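Local coordinates for protein type I modular polyketide synthase (Streptomyces albus subsp. albus, PDB 6IYT) that probably selects an ethylmalonyl extender unit from its coenzyme A thioester and loads it for chain extension in salinomycin polyketide assembly, at residues F242-S256 with R309-Q323. Numbering follows the deposited sequence.
Sequences FADELVGKGAVASVS and RAKVIGSTVASHCAQ
Val252 N and Val252 O both find partners on 309-323, one on a side chain and one on the backbone. Val252 N donates to Thr316 OG1 at 3.0 Å, and the N-H...O angle of 167° shows a nearly straight bond. Thr316 chi1 of 53° sets OG1 between its own N and carbonyl carbon, where the hydroxyl also donates to Ile313 O at 2.7 Å; its proton is thus committed within the type II turn Ile313-Thr316, and the oxygen accepts from the strand. Val252 O takes Ile313 N (2.8 Å) in the carbonyl plane, while the side chains of Val252 and Ile313 run side by side, pointing the same way, with CG1 against CD1. Beyond this the segments form an antiparallel ladder: Ser254 and Lys311 are a hydrogen-bonded pair, exchanging N-H...O bonds both ways, and Ser256 N donates to Arg309 O at 2.9 Å.

At the other end, Gln323 NE2 reaches Lys249 O at 3.0 Å from well above the carbonyl plane (44°). Gln323 OE1 accepts from a water, which also donates to Leu246 O and accepts from Ala318 N, so one solvent molecule joins three groups of the two segments. Nearby, Val317 spreads its methyls over the last turn of helix 228-245 and the loop that follows: CG1 meets Val247 CG2, and CG2 lies 3.9 Å from Leu246 CD1 and 4.0 Å from Phe242 CD2.

Beyond Val317, His320 NE2 bonds Ser213 OG in a GxSxG sequence, consistent with the Ser-His pair of acyltransferases. Strand 310-312 is one edge of a mixed sheet, and 251-255 joins it to strand 286-291 through backbone bonds of Ala251, Ala253 and Val255. Helix 293-305 covers the face bearing those three residues.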
ATOM      1  N   PHE A 242     -17.937  -3.938 -15.011  1.00  7.08           N
ATOM      2  CA  PHE A 242     -17.659  -5.274 -14.504  1.00  7.17           C
ATOM      3  C   PHE A 242     -18.807  -5.790 -13.626  1.00  7.04           C
ATOM      4  O   PHE A 242     -19.109  -7.002 -13.638  1.00  7.38           O
ATOM      5  CB  PHE A 242     -16.346  -5.289 -13.730  1.00  8.04           C
ATOM      6  CG  PHE A 242     -15.136  -5.118 -14.592  1.00  9.68           C
ATOM      7  CD1 PHE A 242     -15.245  -5.121 -15.966  1.00 11.83           C
ATOM      8  CD2 PHE A 242     -13.876  -5.038 -14.028  1.00 13.11           C
ATOM      9  CE1 PHE A 242     -14.121  -4.975 -16.771  1.00 13.77           C
ATOM     10  CE2 PHE A 242     -12.748  -4.838 -14.839  1.00 14.26           C
ATOM     11  CZ  PHE A 242     -12.874  -4.886 -16.200  1.00 13.92           C
ATOM     12  N   ALA A 243     -19.369  -4.921 -12.794  1.00  6.02           N
ATOM     13  CA  ALA A 243     -20.560  -5.279 -11.980  1.00  6.84           C
ATOM     14  C   ALA A 243     -21.710  -5.716 -12.897  1.00  8.64           C
ATOM     15  O   ALA A 243     -22.464  -6.660 -12.580  1.00  9.31           O
ATOM     16  CB  ALA A 243     -21.004  -4.087 -11.129  1.00  8.48           C
ATOM     17  N   ASP A 244     -21.892  -4.979 -13.963  1.00  7.65           N
ATOM     18  CA  ASP A 244     -22.938  -5.274 -14.926  1.00  9.38           C
ATOM     19  C   ASP A 244     -22.784  -6.559 -15.753  1.00 11.05           C
ATOM     20  O   ASP A 244     -23.772  -7.189 -16.101  1.00  9.99           O
ATOM     21  CB  ASP A 244     -23.208  -4.077 -15.837  1.00 12.18           C
ATOM     22  CG  ASP A 244     -23.759  -2.879 -15.070  1.00 14.49           C
ATOM     23  OD1 ASP A 244     -24.330  -3.103 -14.024  1.00 22.56           O
ATOM     24  OD2 ASP A 244     -23.647  -1.752 -15.518  1.00 15.86           O
ATOM     25  N   GLU A 245     -21.557  -6.866 -16.179  1.00  9.28           N
ATOM     26  CA  GLU A 245     -21.329  -8.014 -17.072  1.00 11.20           C
ATOM     27  C   GLU A 245     -20.476  -9.226 -16.660  1.00 11.29           C
ATOM     28  O   GLU A 245     -20.562 -10.273 -17.301  1.00 11.18           O
ATOM     29  CB  GLU A 245     -20.776  -7.492 -18.405  1.00 30.00           C
ATOM     30  CG  GLU A 245     -21.554  -6.327 -18.992  1.00 30.00           C
ATOM     31  CD  GLU A 245     -22.860  -6.760 -19.627  1.00 30.00           C
ATOM     32  OE1 GLU A 245     -22.985  -7.954 -19.969  1.00 30.00           O
ATOM     33  OE2 GLU A 245     -23.757  -5.908 -19.784  1.00 30.00           O
ATOM     34  N   LEU A 246     -19.662  -9.105 -15.618  1.00  9.24           N
ATOM     35  CA  LEU A 246     -18.798 -10.190 -15.226  1.00  8.04           C
ATOM     36  C   LEU A 246     -19.073 -10.826 -13.843  1.00  7.82           C
ATOM     37  O   LEU A 246     -18.561 -11.869 -13.552  1.00  7.38           O
ATOM     38  CB  LEU A 246     -17.335  -9.722 -15.261  1.00  7.66           C
ATOM     39  CG  LEU A 246     -16.770  -9.281 -16.597  1.00  7.67           C
ATOM     40  CD1 LEU A 246     -15.312  -8.885 -16.521  1.00  8.99           C
ATOM     41  CD2 LEU A 246     -16.942 -10.419 -17.598  1.00  8.05           C
ATOM     42  N   VAL A 247     -19.850 -10.157 -13.008  1.00  8.83           N
ATOM     43  CA  VAL A 247     -20.056 -10.687 -11.654  1.00  9.24           C
ATOM     44  C   VAL A 247     -20.830 -12.015 -11.736  1.00 11.95           C
ATOM     45  O   VAL A 247     -21.745 -12.149 -12.557  1.00 11.04           O
ATOM     46  CB  VAL A 247     -20.793  -9.686 -10.750  1.00  9.38           C
ATOM     47  CG1 VAL A 247     -21.274 -10.361  -9.480  1.00 10.34           C
ATOM     48  CG2 VAL A 247     -19.886  -8.537 -10.414  1.00  9.96           C
ATOM     49  N   GLY A 248     -20.297 -13.038 -11.083  1.00 11.52           N
ATOM     50  CA  GLY A 248     -20.877 -14.381 -11.149  1.00 11.49           C
ATOM     51  C   GLY A 248     -20.232 -15.278 -12.200  1.00 11.30           C
ATOM     52  O   GLY A 248     -20.345 -16.494 -12.141  1.00 12.03           O
ATOM     53  N   LYS A 249     -19.610 -14.682 -13.192  1.00  9.28           N
ATOM     54  CA  LYS A 249     -19.064 -15.450 -14.320  1.00  9.14           C
ATOM     55  C   LYS A 249     -17.624 -15.874 -14.091  1.00  8.37           C
ATOM     56  O   LYS A 249     -17.060 -16.644 -14.884  1.00  8.89           O
ATOM     57  CB  LYS A 249     -19.186 -14.641 -15.589  1.00 11.01           C
ATOM     58  CG  LYS A 249     -20.633 -14.280 -15.896  1.00 13.86           C
ATOM     59  CD  LYS A 249     -20.781 -13.557 -17.201  1.00 21.72           C
ATOM     60  CE  LYS A 249     -22.249 -13.454 -17.585  1.00 28.17           C
ATOM     61  NZ  LYS A 249     -22.644 -12.061 -17.936  1.00 30.35           N
ATOM     62  N   GLY A 250     -16.999 -15.329 -13.045  1.00  7.10           N
ATOM     63  CA  GLY A 250     -15.590 -15.566 -12.803  1.00  6.34           C
ATOM     64  C   GLY A 250     -15.090 -14.828 -11.594  1.00  6.85           C
ATOM     65  O   GLY A 250     -15.791 -14.004 -11.042  1.00  5.97           O
ATOM     66  N   ALA A 251     -13.869 -15.160 -11.177  1.00  7.33           N
ATOM     67  CA  ALA A 251     -13.190 -14.449 -10.154  1.00  6.66           C
ATOM     68  C   ALA A 251     -11.677 -14.661 -10.326  1.00  6.88           C
ATOM     69  O   ALA A 251     -11.222 -15.223 -11.340  1.00  6.81           O
ATOM     70  CB  ALA A 251     -13.668 -14.915  -8.793  1.00  8.33           C
ATOM     71  N   VAL A 252     -10.898 -14.148  -9.388  1.00  6.73           N
ATOM     72  CA  VAL A 252      -9.459 -14.358  -9.374  1.00  8.76           C
ATOM     73  C   VAL A 252      -9.016 -14.912  -8.008  1.00 10.94           C
ATOM     74  O   VAL A 252      -9.518 -14.503  -7.016  1.00  9.63           O
ATOM     75  CB  VAL A 252      -8.697 -13.048  -9.557  1.00 11.28           C
ATOM     76  CG1 VAL A 252      -7.203 -13.225  -9.428  1.00 18.27           C
ATOM     77  CG2 VAL A 252      -9.047 -12.414 -10.879  1.00 10.51           C
ATOM     78  N   ALA A 253      -8.080 -15.829  -8.066  1.00  8.09           N
ATOM     79  CA  ALA A 253      -7.514 -16.446  -6.875  1.00  9.24           C
ATOM     80  C   ALA A 253      -6.020 -16.217  -6.815  1.00 10.44           C
ATOM     81  O   ALA A 253      -5.331 -16.228  -7.825  1.00  8.84           O
ATOM     82  CB  ALA A 253      -7.805 -17.949  -6.864  1.00  8.91           C
ATOM     83  N   SER A 254      -5.511 -16.024  -5.614  1.00  9.43           N
ATOM     84  CA  SER A 254      -4.094 -16.077  -5.383  1.00  9.20           C
ATOM     85  C   SER A 254      -3.665 -17.536  -5.164  1.00 10.19           C
ATOM     86  O   SER A 254      -4.341 -18.279  -4.465  1.00  9.22           O
ATOM     87  CB  SER A 254      -3.755 -15.259  -4.163  1.00 12.06           C
ATOM     88  OG  SER A 254      -4.550 -15.714  -3.104  1.00 16.63           O
ATOM     89  N   VAL A 255      -2.470 -17.867  -5.629  1.00  9.34           N
ATOM     90  CA  VAL A 255      -1.914 -19.221  -5.466  1.00  8.93           C
ATOM     91  C   VAL A 255      -0.451 -19.114  -5.189  1.00  9.60           C
ATOM     92  O   VAL A 255       0.268 -18.506  -5.951  1.00  8.09           O
ATOM     93  CB  VAL A 255      -2.076 -20.041  -6.751  1.00 10.37           C
ATOM     94  CG1 VAL A 255      -1.391 -21.402  -6.604  1.00 10.63           C
ATOM     95  CG2 VAL A 255      -3.547 -20.191  -7.107  1.00 11.07           C
ATOM     96  N   SER A 256       0.013 -19.653  -4.064  1.00  9.70           N
ATOM     97  CA  SER A 256       1.453 -19.603  -3.767  1.00 11.93           C
ATOM     98  C   SER A 256       2.235 -20.785  -4.379  1.00 13.37           C
ATOM     99  O   SER A 256       2.787 -21.621  -3.652  1.00 11.71           O
ATOM    100  CB  SER A 256       1.688 -19.539  -2.255  1.00 14.22           C
ATOM    101  OG  SER A 256       0.871 -18.550  -1.679  1.00 14.64           O
ATOM    102  N   ARG A 309      -1.040 -22.811  -0.240  1.00 15.04           N
ATOM    103  CA  ARG A 309      -1.835 -21.627   0.112  1.00 16.25           C
ATOM    104  C   ARG A 309      -2.500 -21.088  -1.138  1.00 14.93           C
ATOM    105  O   ARG A 309      -1.831 -20.748  -2.091  1.00 12.97           O
ATOM    106  CB  ARG A 309      -0.943 -20.536   0.709  1.00 18.54           C
ATOM    107  CG  ARG A 309      -0.311 -20.891   2.047  1.00 25.85           C
ATOM    108  CD  ARG A 309       0.525 -19.740   2.590  1.00 39.24           C
ATOM    109  NE  ARG A 309       0.523 -19.705   4.053  1.00 62.21           N
ATOM    110  CZ  ARG A 309       1.104 -18.755   4.783  1.00 71.57           C
ATOM    111  NH1 ARG A 309       1.727 -17.745   4.188  1.00 73.04           N
ATOM    112  NH2 ARG A 309       1.065 -18.819   6.110  1.00 77.02           N
ATOM    113  N   ALA A 310      -3.820 -21.052  -1.129  1.00 12.79           N
ATOM    114  CA  ALA A 310      -4.581 -20.516  -2.250  1.00 10.48           C
ATOM    115  C   ALA A 310      -5.920 -19.998  -1.747  1.00 10.72           C
ATOM    116  O   ALA A 310      -6.503 -20.556  -0.813  1.00 10.81           O
ATOM    117  CB  ALA A 310      -4.787 -21.579  -3.298  1.00 11.16           C
ATOM    118  N   LYS A 311      -6.451 -18.975  -2.409  1.00 10.37           N
ATOM    119  CA  LYS A 311      -7.638 -18.330  -1.927  1.00 11.42           C
ATOM    120  C   LYS A 311      -8.238 -17.481  -3.035  1.00 10.20           C
ATOM    121  O   LYS A 311      -7.500 -16.764  -3.733  1.00  9.66           O
ATOM    122  CB  LYS A 311      -7.264 -17.455  -0.731  1.00 15.31           C
ATOM    123  CG  LYS A 311      -8.195 -16.312  -0.457  1.00 25.02           C
ATOM    124  CD  LYS A 311      -7.583 -15.326   0.525  1.00 26.31           C
ATOM    125  CE  LYS A 311      -8.559 -14.210   0.826  1.00 32.62           C
ATOM    126  NZ  LYS A 311      -7.910 -13.144   1.632  1.00 43.99           N
ATOM    127  N   VAL A 312      -9.570 -17.523  -3.164  1.00  9.85           N
ATOM    128  CA  VAL A 312     -10.287 -16.590  -4.047  1.00 10.66           C
ATOM    129  C   VAL A 312     -10.253 -15.185  -3.436  1.00 10.37           C
ATOM    130  O   VAL A 312     -10.519 -15.015  -2.223  1.00 11.11           O
ATOM    131  CB  VAL A 312     -11.743 -17.011  -4.256  1.00 12.32           C
ATOM    132  CG1 VAL A 312     -12.477 -16.006  -5.145  1.00 14.72           C
ATOM    133  CG2 VAL A 312     -11.816 -18.409  -4.841  1.00 13.10           C
ATOM    134  N   ILE A 313      -9.891 -14.195  -4.244  1.00  9.45           N
ATOM    135  CA  ILE A 313      -9.736 -12.803  -3.768  1.00 11.38           C
ATOM    136  C   ILE A 313     -11.129 -12.124  -3.737  1.00 11.32           C
ATOM    137  O   ILE A 313     -11.941 -12.277  -4.672  1.00 10.26           O
ATOM    138  CB  ILE A 313      -8.796 -12.008  -4.675  1.00  9.87           C
ATOM    139  CG1 ILE A 313      -7.379 -12.616  -4.661  1.00  9.93           C
ATOM    140  CG2 ILE A 313      -8.751 -10.521  -4.304  1.00 10.81           C
ATOM    141  CD1 ILE A 313      -6.466 -12.025  -5.722  1.00 10.61           C
ATOM    142  N   GLY A 314     -11.464 -11.562  -2.587  1.00 12.21           N
ATOM    143  CA  GLY A 314     -12.816 -11.062  -2.344  1.00 13.06           C
ATOM    144  C   GLY A 314     -13.309 -10.098  -3.417  1.00  9.45           C
ATOM    145  O   GLY A 314     -12.618  -9.183  -3.780  1.00  9.95           O
ATOM    146  N   SER A 315     -14.526 -10.349  -3.903  1.00 10.63           N
ATOM    147  CA  SER A 315     -15.261  -9.474  -4.769  1.00  9.18           C
ATOM    148  C   SER A 315     -14.675  -9.331  -6.161  1.00  8.85           C
ATOM    149  O   SER A 315     -15.090  -8.463  -6.917  1.00  8.80           O
ATOM    150  CB  SER A 315     -15.435  -8.102  -4.149  1.00 13.09           C
ATOM    151  OG  SER A 315     -16.147  -8.194  -2.904  1.00 13.53           O
ATOM    152  N   THR A 316     -13.765 -10.210  -6.530  1.00  9.39           N
ATOM    153  CA  THR A 316     -13.138 -10.116  -7.832  1.00  7.33           C
ATOM    154  C   THR A 316     -14.012 -10.755  -8.898  1.00  6.90           C
ATOM    155  O   THR A 316     -14.899 -11.588  -8.598  1.00  7.53           O
ATOM    156  CB  THR A 316     -11.785 -10.789  -7.858  1.00  8.84           C
ATOM    157  OG1 THR A 316     -11.911 -12.143  -7.382  1.00  8.59           O
ATOM    158  CG2 THR A 316     -10.783  -9.995  -6.976  1.00  9.49           C
ATOM    159  N   VAL A 317     -13.863 -10.251 -10.108  1.00  6.42           N
ATOM    160  CA  VAL A 317     -14.357 -10.916 -11.325  1.00  6.21           C
ATOM    161  C   VAL A 317     -13.161 -11.446 -12.093  1.00  5.46           C
ATOM    162  O   VAL A 317     -12.038 -11.157 -11.740  1.00  5.14           O
ATOM    163  CB  VAL A 317     -15.142  -9.945 -12.225  1.00  6.00           C
ATOM    164  CG1 VAL A 317     -16.430  -9.477 -11.547  1.00  6.61           C
ATOM    165  CG2 VAL A 317     -14.261  -8.784 -12.730  1.00  6.71           C
ATOM    166  N   ALA A 318     -13.401 -12.137 -13.200  1.00  5.30           N
ATOM    167  CA  ALA A 318     -12.301 -12.716 -13.974  1.00  6.10           C
ATOM    168  C   ALA A 318     -11.795 -11.709 -14.988  1.00  6.53           C
ATOM    169  O   ALA A 318     -11.914 -11.910 -16.190  1.00  8.60           O
ATOM    170  CB  ALA A 318     -12.748 -14.012 -14.678  1.00  5.90           C
ATOM    171  N   SER A 319     -11.223 -10.616 -14.505  1.00  7.26           N
ATOM    172  CA  SER A 319     -10.408  -9.758 -15.343  1.00  7.99           C
ATOM    173  C   SER A 319      -9.117 -10.499 -15.682  1.00  7.47           C
ATOM    174  O   SER A 319      -8.883 -11.616 -15.206  1.00  8.19           O
ATOM    175  CB  SER A 319     -10.107  -8.432 -14.617  1.00  8.07           C
ATOM    176  OG  SER A 319      -9.833  -8.676 -13.256  1.00 11.13           O
ATOM    177  N   HIS A 320      -8.339  -9.939 -16.582  1.00  7.01           N
ATOM    178  CA  HIS A 320      -7.012 -10.449 -16.883  1.00  6.55           C
ATOM    179  C   HIS A 320      -7.080 -11.828 -17.549  1.00  7.61           C
ATOM    180  O   HIS A 320      -6.182 -12.642 -17.392  1.00  9.73           O
ATOM    181  CB  HIS A 320      -6.147 -10.510 -15.606  1.00  7.75           C
ATOM    182  CG  HIS A 320      -6.003  -9.192 -14.924  1.00  6.82           C
ATOM    183  ND1 HIS A 320      -5.401  -8.116 -15.535  1.00  7.57           N
ATOM    184  CD2 HIS A 320      -6.568  -8.707 -13.791  1.00  8.76           C
ATOM    185  CE1 HIS A 320      -5.507  -7.050 -14.759  1.00  7.73           C
ATOM    186  NE2 HIS A 320      -6.264  -7.364 -13.733  1.00  7.99           N
ATOM    187  N   CYS A 321      -8.152 -12.066 -18.268  1.00  6.89           N
ATOM    188  CA  CYS A 321      -8.288 -13.230 -19.119  1.00  7.29           C
ATOM    189  C   CYS A 321      -9.284 -12.922 -20.243  1.00  7.70           C
ATOM    190  O   CYS A 321      -9.754 -11.782 -20.364  1.00  6.92           O
ATOM    191  CB  CYS A 321      -8.751 -14.436 -18.294  1.00  7.76           C
ATOM    192  SG  CYS A 321     -10.438 -14.310 -17.733  1.00  8.48           S
ATOM    193  N   ALA A 322      -9.558 -13.918 -21.093  1.00  7.33           N
ATOM    194  CA  ALA A 322     -10.397 -13.711 -22.285  1.00  8.30           C
ATOM    195  C   ALA A 322     -11.833 -13.297 -21.977  1.00  7.96           C
ATOM    196  O   ALA A 322     -12.550 -12.839 -22.863  1.00  8.00           O
ATOM    197  CB  ALA A 322     -10.401 -14.973 -23.140  1.00  9.41           C
ATOM    198  N   GLN A 323     -12.272 -13.448 -20.733  1.00  7.49           N
ATOM    199  CA  GLN A 323     -13.622 -12.954 -20.354  1.00  6.43           C
ATOM    200  C   GLN A 323     -13.793 -11.478 -20.607  1.00  6.96           C
ATOM    201  O   GLN A 323     -14.914 -11.015 -20.795  1.00  6.22           O
ATOM    202  CB  GLN A 323     -13.952 -13.246 -18.890  1.00  6.89           C
ATOM    203  CG  GLN A 323     -14.211 -14.727 -18.613  1.00  7.11           C
ATOM    204  CD  GLN A 323     -14.952 -14.977 -17.299  1.00  7.27           C
ATOM    205  OE1 GLN A 323     -15.757 -14.134 -16.823  1.00  7.01           O
ATOM    206  NE2 GLN A 323     -14.712 -16.145 -16.713  1.00  7.68           N
TER
HETATM  207  O   HOH W   1     -15.988 -12.731 -14.440  1.00  5.79           O
HETATM  208  O   HOH W   2      -2.719 -17.651  -1.744  1.00 16.88           O
HETATM  209  O   HOH W   3       1.884 -22.489  -0.552  1.00 21.52           O